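Local structure of segregation and condensation protein A (Pyrococcus furiosus, 5XNS) at residues Y5-Y10 with Y44-L48; P23-L29 with E64-V68. The protein probably serves as the kleisin subunit of an SMC chromosome-condensing complex, this fragment being its C-terminal winged-helix domain. All coordinates share one frame; numbering follows the deposited sequence.

In the fold
Contact 1 is the crossing of helix 3-20 with helix 35-50, and contact 2 is the pairing of edge strand 24-25 with strand 65-69 in a small winged-helix domain. Their centres lie about 13 Å apart, on opposite sides of the chain's centre, and their segments alternate along the chain. Side chains join the two: Leu45 CD1 lies 3.6 Å from Phe26 CD1 and 4.0 Å from Val67 CG2, while a second, longer junction brings Leu9 CD1 to 4.2 Å from Leu29 CG. Both contacts also border the chain of another protein, touched by Phe47 of contact 1 and by Phe26, Trp27 and Ile65 of contact 2.

Contact 1 of 2, residues Y5-Y10 with Y44-L48; sequences YVEELY and YLLFL
The 2.9 Å backbone bond from Leu48 N to Tyr44 O joins two residues that both rest on Val6 of the facing helix. No hydrogen bond crosses between the segments, so the contact is carried by apolar packing. Val6 wedges in with both branches. Its CG2 sits over one face of the Tyr44 ring, somewhat off-centre, 3.9 Å from the ring centroid and 21° off the normal, a CH-pi contact. The same methyl meets the edge of Phe47 at CD2. With CG1 anti to the backbone N (chi1 173°), the second branch reaches Leu48 CG at 3.7 Å, the two side chains running antiparallel past one another. Leu9 brings CD2 to 3.6 Å from Tyr44 CB and also touches Leu45 CD2. Tyr5 contributes CB, 3.7 Å from Tyr44 CE2, while its ring lies elsewhere. One turn on from Val6, Tyr10 CB lies 3.7 Å from Leu48 CD2. Replacing Tyr44 with an alanine would remove the ring and probably leave Val6 CG2 without the face it rests on, opening a gap beside Tyr5. The helix axes pass 9.6 Å apart at 81°, a near-perpendicular crossing consistent with a winged-helix core. Strand 54-58 flanks this crossing, where Val54 meets Tyr10 and Leu48, and Ile56 meets Leu45.

Contact 2 of 2, residues P23-L29 with E64-V68; sequences PIKFWDL and EILVV
Phe26 N donates to Ile65 O over 2.8 Å with a nearly straight N-H...O angle of 175°. Ile24 and Val67 form an antiparallel hydrogen-bonded pair: Ile24 N to Val67 O is 2.9 Å, and the return bond from Val67 N to Ile24 O is 2.7 Å but more bent. On the side of Ile24 and Val67 the contact is buried against the helices: Ile24 packs on Val13 and Ile16 of helix 3-20, and Leu29 CD2 reaches Val67 CG2 at 4.0 Å. Phe26 has CG anti to the backbone N (chi1 172°); its CB lies 3.8 Å from Ile65 CB, and the ring packs on Ile38 and Thr41 of helix 35-50. Helix 3-20, strand 24-25, helix 35-50 and then the hairpin 54-58/65-69 follow in an order consistent with a winged-helix domain. The side of Lys25 and Leu66, with Glu64 just before the strand, is instead solvent-facing at both charged residues. Lys25 extends alongside Leu66, yet its NZ stays 4.4 Å from Glu64 OE1, too far for a salt bridge. Glu64 OE2 approaches Trp27 CD1 obliquely at 3.8 Å, ring and carboxylate planes 59° apart. At the far end, exposed Pro23 places CB 3.7 Å from Val68 CG2.

Contact 1 of 2, residues Y5-Y10 with Y44-L48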
loop_
_atom_site.group_PDB
_atom_site.type_symbol
_atom_site.label_atom_id
_atom_site.label_comp_id
_atom_site.label_asym_id
_atom_site.label_seq_id
_atom_site.Cartn_x
_atom_site.Cartn_y
_atom_site.Cartn_z
ATOM N N TYR B 5 -11.200 -17.221 -27.626
ATOM C CA TYR B 5 -12.151 -17.536 -26.562
ATOM C C TYR B 5 -13.088 -16.365 -26.297
ATOM O O TYR B 5 -14.287 -16.560 -26.051
ATOM C CB TYR B 5 -11.402 -17.942 -25.290
ATOM C CG TYR B 5 -10.517 -19.137 -25.532
ATOM C CD1 TYR B 5 -11.072 -20.404 -25.725
ATOM C CD2 TYR B 5 -9.126 -18.999 -25.612
ATOM C CE1 TYR B 5 -10.269 -21.507 -25.972
ATOM C CE2 TYR B 5 -8.315 -20.099 -25.859
ATOM C CZ TYR B 5 -8.893 -21.349 -26.033
ATOM O OH TYR B 5 -8.104 -22.447 -26.278
ATOM N N VAL B 6 -12.564 -15.139 -26.355
ATOM C CA VAL B 6 -13.416 -13.964 -26.217
ATOM C C VAL B 6 -14.417 -13.900 -27.367
ATOM O O VAL B 6 -15.617 -13.675 -27.155
ATOM C CB VAL B 6 -12.543 -12.698 -26.120
ATOM C CG1 VAL B 6 -13.394 -11.463 -26.140
ATOM C CG2 VAL B 6 -11.710 -12.756 -24.840
ATOM N N GLU B 7 -13.950 -14.144 -28.594
ATOM C CA GLU B 7 -14.848 -14.167 -29.747
ATOM C C GLU B 7 -15.863 -15.307 -29.647
ATOM O O GLU B 7 -17.044 -15.123 -29.971
ATOM C CB GLU B 7 -14.032 -14.276 -31.038
ATOM C CG GLU B 7 -14.894 -14.465 -32.291
ATOM C CD GLU B 7 -15.578 -13.166 -32.750
ATOM O OE1 GLU B 7 -16.512 -13.233 -33.596
ATOM O OE2 GLU B 7 -15.164 -12.085 -32.260
ATOM N N GLU B 8 -15.424 -16.496 -29.209
ATOM C CA GLU B 8 -16.363 -17.598 -29.015
ATOM C C GLU B 8 -17.477 -17.194 -28.062
ATOM O O GLU B 8 -18.658 -17.464 -28.323
ATOM C CB GLU B 8 -15.635 -18.839 -28.486
ATOM C CG GLU B 8 -15.038 -19.754 -29.568
ATOM C CD GLU B 8 -14.136 -20.863 -28.991
ATOM O OE1 GLU B 8 -13.196 -21.314 -29.698
ATOM O OE2 GLU B 8 -14.367 -21.271 -27.826
ATOM N N LEU B 9 -17.120 -16.528 -26.961
ATOM C CA LEU B 9 -18.126 -16.142 -25.988
ATOM C C LEU B 9 -19.063 -15.089 -26.569
ATOM O O LEU B 9 -20.270 -15.098 -26.296
ATOM C CB LEU B 9 -17.446 -15.643 -24.718
ATOM C CG LEU B 9 -18.371 -15.009 -23.682
ATOM C CD1 LEU B 9 -19.422 -16.007 -23.198
ATOM C CD2 LEU B 9 -17.535 -14.476 -22.526
ATOM N N TYR B 10 -18.526 -14.185 -27.389
ATOM C CA TYR B 10 -19.359 -13.201 -28.073
ATOM C C TYR B 10 -20.409 -13.879 -28.948
ATOM O O TYR B 10 -21.599 -13.551 -28.871
ATOM C CB TYR B 10 -18.477 -12.280 -28.908
ATOM C CG TYR B 10 -19.222 -11.224 -29.688
ATOM C CD1 TYR B 10 -20.200 -10.441 -29.080
ATOM C CD2 TYR B 10 -18.909 -10.973 -31.024
ATOM C CE1 TYR B 10 -20.864 -9.454 -29.786
ATOM C CE2 TYR B 10 -19.566 -9.992 -31.739
ATOM C CZ TYR B 10 -20.543 -9.239 -31.116
ATOM O OH TYR B 10 -21.200 -8.262 -31.822
ATOM N N TYR B 44 -13.726 -11.864 -19.774
ATOM C CA TYR B 44 -13.979 -11.864 -21.210
ATOM C C TYR B 44 -15.146 -10.944 -21.558
ATOM O O TYR B 44 -15.109 -10.232 -22.572
ATOM C CB TYR B 44 -14.229 -13.299 -21.682
ATOM C CG TYR B 44 -12.969 -14.162 -21.660
ATOM C CD1 TYR B 44 -11.744 -13.623 -21.291
ATOM C CD2 TYR B 44 -13.006 -15.494 -22.026
ATOM C CE1 TYR B 44 -10.596 -14.386 -21.275
ATOM C CE2 TYR B 44 -11.862 -16.272 -22.014
ATOM C CZ TYR B 44 -10.659 -15.713 -21.638
ATOM O OH TYR B 44 -9.508 -16.483 -21.618
ATOM N N LEU B 45 -16.179 -10.920 -20.709
ATOM C CA LEU B 45 -17.265 -9.973 -20.912
ATOM C C LEU B 45 -16.771 -8.532 -20.766
ATOM O O LEU B 45 -17.130 -7.662 -21.570
ATOM C CB LEU B 45 -18.404 -10.277 -19.943
ATOM C CG LEU B 45 -19.136 -11.584 -20.250
ATOM C CD1 LEU B 45 -20.013 -11.975 -19.076
ATOM C CD2 LEU B 45 -19.955 -11.499 -21.560
ATOM N N LEU B 46 -15.899 -8.267 -19.790
ATOM C CA LEU B 46 -15.391 -6.902 -19.658
ATOM C C LEU B 46 -14.542 -6.514 -20.859
ATOM O O LEU B 46 -14.564 -5.351 -21.284
ATOM C CB LEU B 46 -14.608 -6.742 -18.358
ATOM C CG LEU B 46 -15.524 -6.939 -17.158
ATOM C CD1 LEU B 46 -14.716 -7.420 -15.952
ATOM C CD2 LEU B 46 -16.297 -5.673 -16.850
ATOM N N PHE B 47 -13.771 -7.467 -21.406
ATOM C CA PHE B 47 -13.076 -7.226 -22.671
ATOM C C PHE B 47 -14.069 -6.854 -23.773
ATOM O O PHE B 47 -13.877 -5.873 -24.505
ATOM C CB PHE B 47 -12.267 -8.463 -23.083
ATOM C CG PHE B 47 -11.026 -8.715 -22.241
ATOM C CD1 PHE B 47 -10.617 -7.817 -21.266
ATOM C CD2 PHE B 47 -10.274 -9.866 -22.433
ATOM C CE1 PHE B 47 -9.473 -8.052 -20.506
ATOM C CE2 PHE B 47 -9.135 -10.113 -21.679
ATOM C CZ PHE B 47 -8.733 -9.206 -20.718
ATOM N N LEU B 48 -15.147 -7.631 -23.899
ATOM C CA LEU B 48 -16.130 -7.351 -24.936
ATOM C C LEU B 48 -16.806 -6.008 -24.696
ATOM O O LEU B 48 -17.132 -5.289 -25.645
ATOM C CB LEU B 48 -17.155 -8.487 -25.012
ATOM C CG LEU B 48 -16.660 -9.772 -25.708
ATOM C CD1 LEU B 48 -17.590 -10.926 -25.430
ATOM C CD2 LEU B 48 -16.492 -9.589 -27.216
#

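Contact 2 of 2, residues P23-L29 with E64-V68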
loop_
_atom_site.group_PDB
_atom_site.type_symbol
_atom_site.label_atom_id
_atom_site.label_comp_id
_atom_site.label_asym_id
_atom_site.label_seq_id
_atom_site.Cartn_x
_atom_site.Cartn_y
_atom_site.Cartn_z
ATOM N N PRO B 23 -32.217 -9.761 -21.920
ATOM C CA PRO B 23 -30.849 -9.778 -21.376
ATOM C C PRO B 23 -30.486 -11.145 -20.808
ATOM O O PRO B 23 -31.317 -11.834 -20.210
ATOM C CB PRO B 23 -30.884 -8.701 -20.281
ATOM C CG PRO B 23 -32.038 -7.807 -20.651
ATOM C CD PRO B 23 -33.049 -8.725 -21.276
ATOM N N ILE B 24 -29.225 -11.532 -21.001
ATOM C CA ILE B 24 -28.727 -12.835 -20.571
ATOM C C ILE B 24 -28.104 -12.706 -19.184
ATOM O O ILE B 24 -27.242 -11.846 -18.959
ATOM C CB ILE B 24 -27.710 -13.380 -21.591
ATOM C CG1 ILE B 24 -28.402 -13.593 -22.939
ATOM C CG2 ILE B 24 -27.059 -14.675 -21.086
ATOM C CD1 ILE B 24 -27.463 -13.647 -24.089
ATOM N N LYS B 25 -28.541 -13.556 -18.248
ATOM C CA LYS B 25 -27.930 -13.594 -16.918
ATOM C C LYS B 25 -26.469 -14.043 -16.995
ATOM O O LYS B 25 -26.152 -15.059 -17.622
ATOM C CB LYS B 25 -28.696 -14.551 -15.998
ATOM C CG LYS B 25 -30.139 -14.175 -15.689
ATOM C CD LYS B 25 -30.788 -15.212 -14.758
ATOM C CE LYS B 25 -32.233 -14.835 -14.438
ATOM N NZ LYS B 25 -32.858 -15.739 -13.426
ATOM N N PHE B 26 -25.584 -13.295 -16.330
ATOM C CA PHE B 26 -24.187 -13.709 -16.208
ATOM C C PHE B 26 -24.083 -15.158 -15.751
ATOM O O PHE B 26 -23.320 -15.941 -16.328
ATOM C CB PHE B 26 -23.426 -12.785 -15.243
ATOM C CG PHE B 26 -22.024 -13.265 -14.910
ATOM C CD1 PHE B 26 -21.055 -13.354 -15.896
ATOM C CD2 PHE B 26 -21.685 -13.627 -13.611
ATOM C CE1 PHE B 26 -19.757 -13.784 -15.600
ATOM C CE2 PHE B 26 -20.384 -14.078 -13.295
ATOM C CZ PHE B 26 -19.419 -14.152 -14.296
ATOM N N TRP B 27 -24.850 -15.540 -14.717
ATOM C CA TRP B 27 -24.732 -16.895 -14.181
ATOM C C TRP B 27 -24.926 -17.945 -15.266
ATOM O O TRP B 27 -24.274 -18.993 -15.250
ATOM C CB TRP B 27 -25.740 -17.146 -13.055
ATOM C CG TRP B 27 -25.697 -16.188 -11.899
ATOM C CD1 TRP B 27 -26.771 -15.575 -11.306
ATOM C CD2 TRP B 27 -24.538 -15.743 -11.184
ATOM N NE1 TRP B 27 -26.348 -14.773 -10.275
ATOM C CE2 TRP B 27 -24.983 -14.855 -10.177
ATOM C CE3 TRP B 27 -23.167 -16.003 -11.294
ATOM C CZ2 TRP B 27 -24.101 -14.222 -9.290
ATOM C CZ3 TRP B 27 -22.300 -15.369 -10.423
ATOM C CH2 TRP B 27 -22.770 -14.491 -9.429
ATOM N N ASP B 28 -25.823 -17.687 -16.218
ATOM C CA ASP B 28 -26.102 -18.675 -17.254
ATOM C C ASP B 28 -24.968 -18.804 -18.258
ATOM O O ASP B 28 -24.999 -19.719 -19.093
ATOM C CB ASP B 28 -27.394 -18.323 -18.002
ATOM C CG ASP B 28 -28.639 -18.421 -17.124
ATOM O OD1 ASP B 28 -28.568 -18.971 -15.995
ATOM O OD2 ASP B 28 -29.702 -17.959 -17.591
ATOM N N LEU B 29 -23.991 -17.901 -18.211
ATOM C CA LEU B 29 -22.876 -17.889 -19.148
ATOM C C LEU B 29 -21.647 -18.617 -18.631
ATOM O O LEU B 29 -20.774 -18.951 -19.430
ATOM C CB LEU B 29 -22.496 -16.444 -19.495
ATOM C CG LEU B 29 -22.934 -15.845 -20.843
ATOM C CD1 LEU B 29 -24.056 -16.630 -21.504
ATOM C CD2 LEU B 29 -23.302 -14.377 -20.700
ATOM N N GLU B 64 -27.488 -8.974 -9.382
ATOM C CA GLU B 64 -27.545 -9.740 -10.615
ATOM C C GLU B 64 -26.931 -8.958 -11.770
ATOM O O GLU B 64 -27.202 -7.770 -11.947
ATOM C CB GLU B 64 -28.995 -10.118 -10.938
ATOM C CG GLU B 64 -29.127 -10.890 -12.245
ATOM C CD GLU B 64 -30.110 -12.046 -12.165
ATOM O OE1 GLU B 64 -31.336 -11.808 -12.302
ATOM O OE2 GLU B 64 -29.641 -13.190 -11.944
ATOM N N ILE B 65 -26.099 -9.640 -12.548
ATOM C CA ILE B 65 -25.445 -9.085 -13.721
ATOM C C ILE B 65 -26.105 -9.668 -14.970
ATOM O O ILE B 65 -26.308 -10.884 -15.058
ATOM C CB ILE B 65 -23.942 -9.405 -13.693
ATOM C CG1 ILE B 65 -23.318 -8.862 -12.403
ATOM C CG2 ILE B 65 -23.258 -8.859 -14.936
ATOM C CD1 ILE B 65 -21.890 -9.362 -12.140
ATOM N N LEU B 66 -26.433 -8.803 -15.932
ATOM C CA LEU B 66 -27.022 -9.196 -17.207
ATOM C C LEU B 66 -26.160 -8.696 -18.358
ATOM O O LEU B 66 -25.415 -7.724 -18.227
ATOM C CB LEU B 66 -28.437 -8.641 -17.381
ATOM C CG LEU B 66 -29.384 -8.864 -16.214
ATOM C CD1 LEU B 66 -30.553 -7.921 -16.367
ATOM C CD2 LEU B 66 -29.847 -10.321 -16.174
ATOM N N VAL B 67 -26.299 -9.352 -19.506
ATOM C CA VAL B 67 -25.483 -9.076 -20.680
ATOM C C VAL B 67 -26.388 -8.875 -21.886
ATOM O O VAL B 67 -27.290 -9.686 -22.137
ATOM C CB VAL B 67 -24.490 -10.218 -20.963
ATOM C CG1 VAL B 67 -23.570 -9.844 -22.132
ATOM C CG2 VAL B 67 -23.692 -10.555 -19.699
ATOM N N VAL B 68 -26.122 -7.823 -22.651
ATOM C CA VAL B 68 -26.826 -7.601 -23.906
ATOM C C VAL B 68 -25.786 -7.335 -24.984
ATOM O O VAL B 68 -24.885 -6.511 -24.774
ATOM C CB VAL B 68 -27.825 -6.440 -23.787
ATOM C CG1 VAL B 68 -28.468 -6.153 -25.137
ATOM C CG2 VAL B 68 -28.876 -6.770 -22.751
#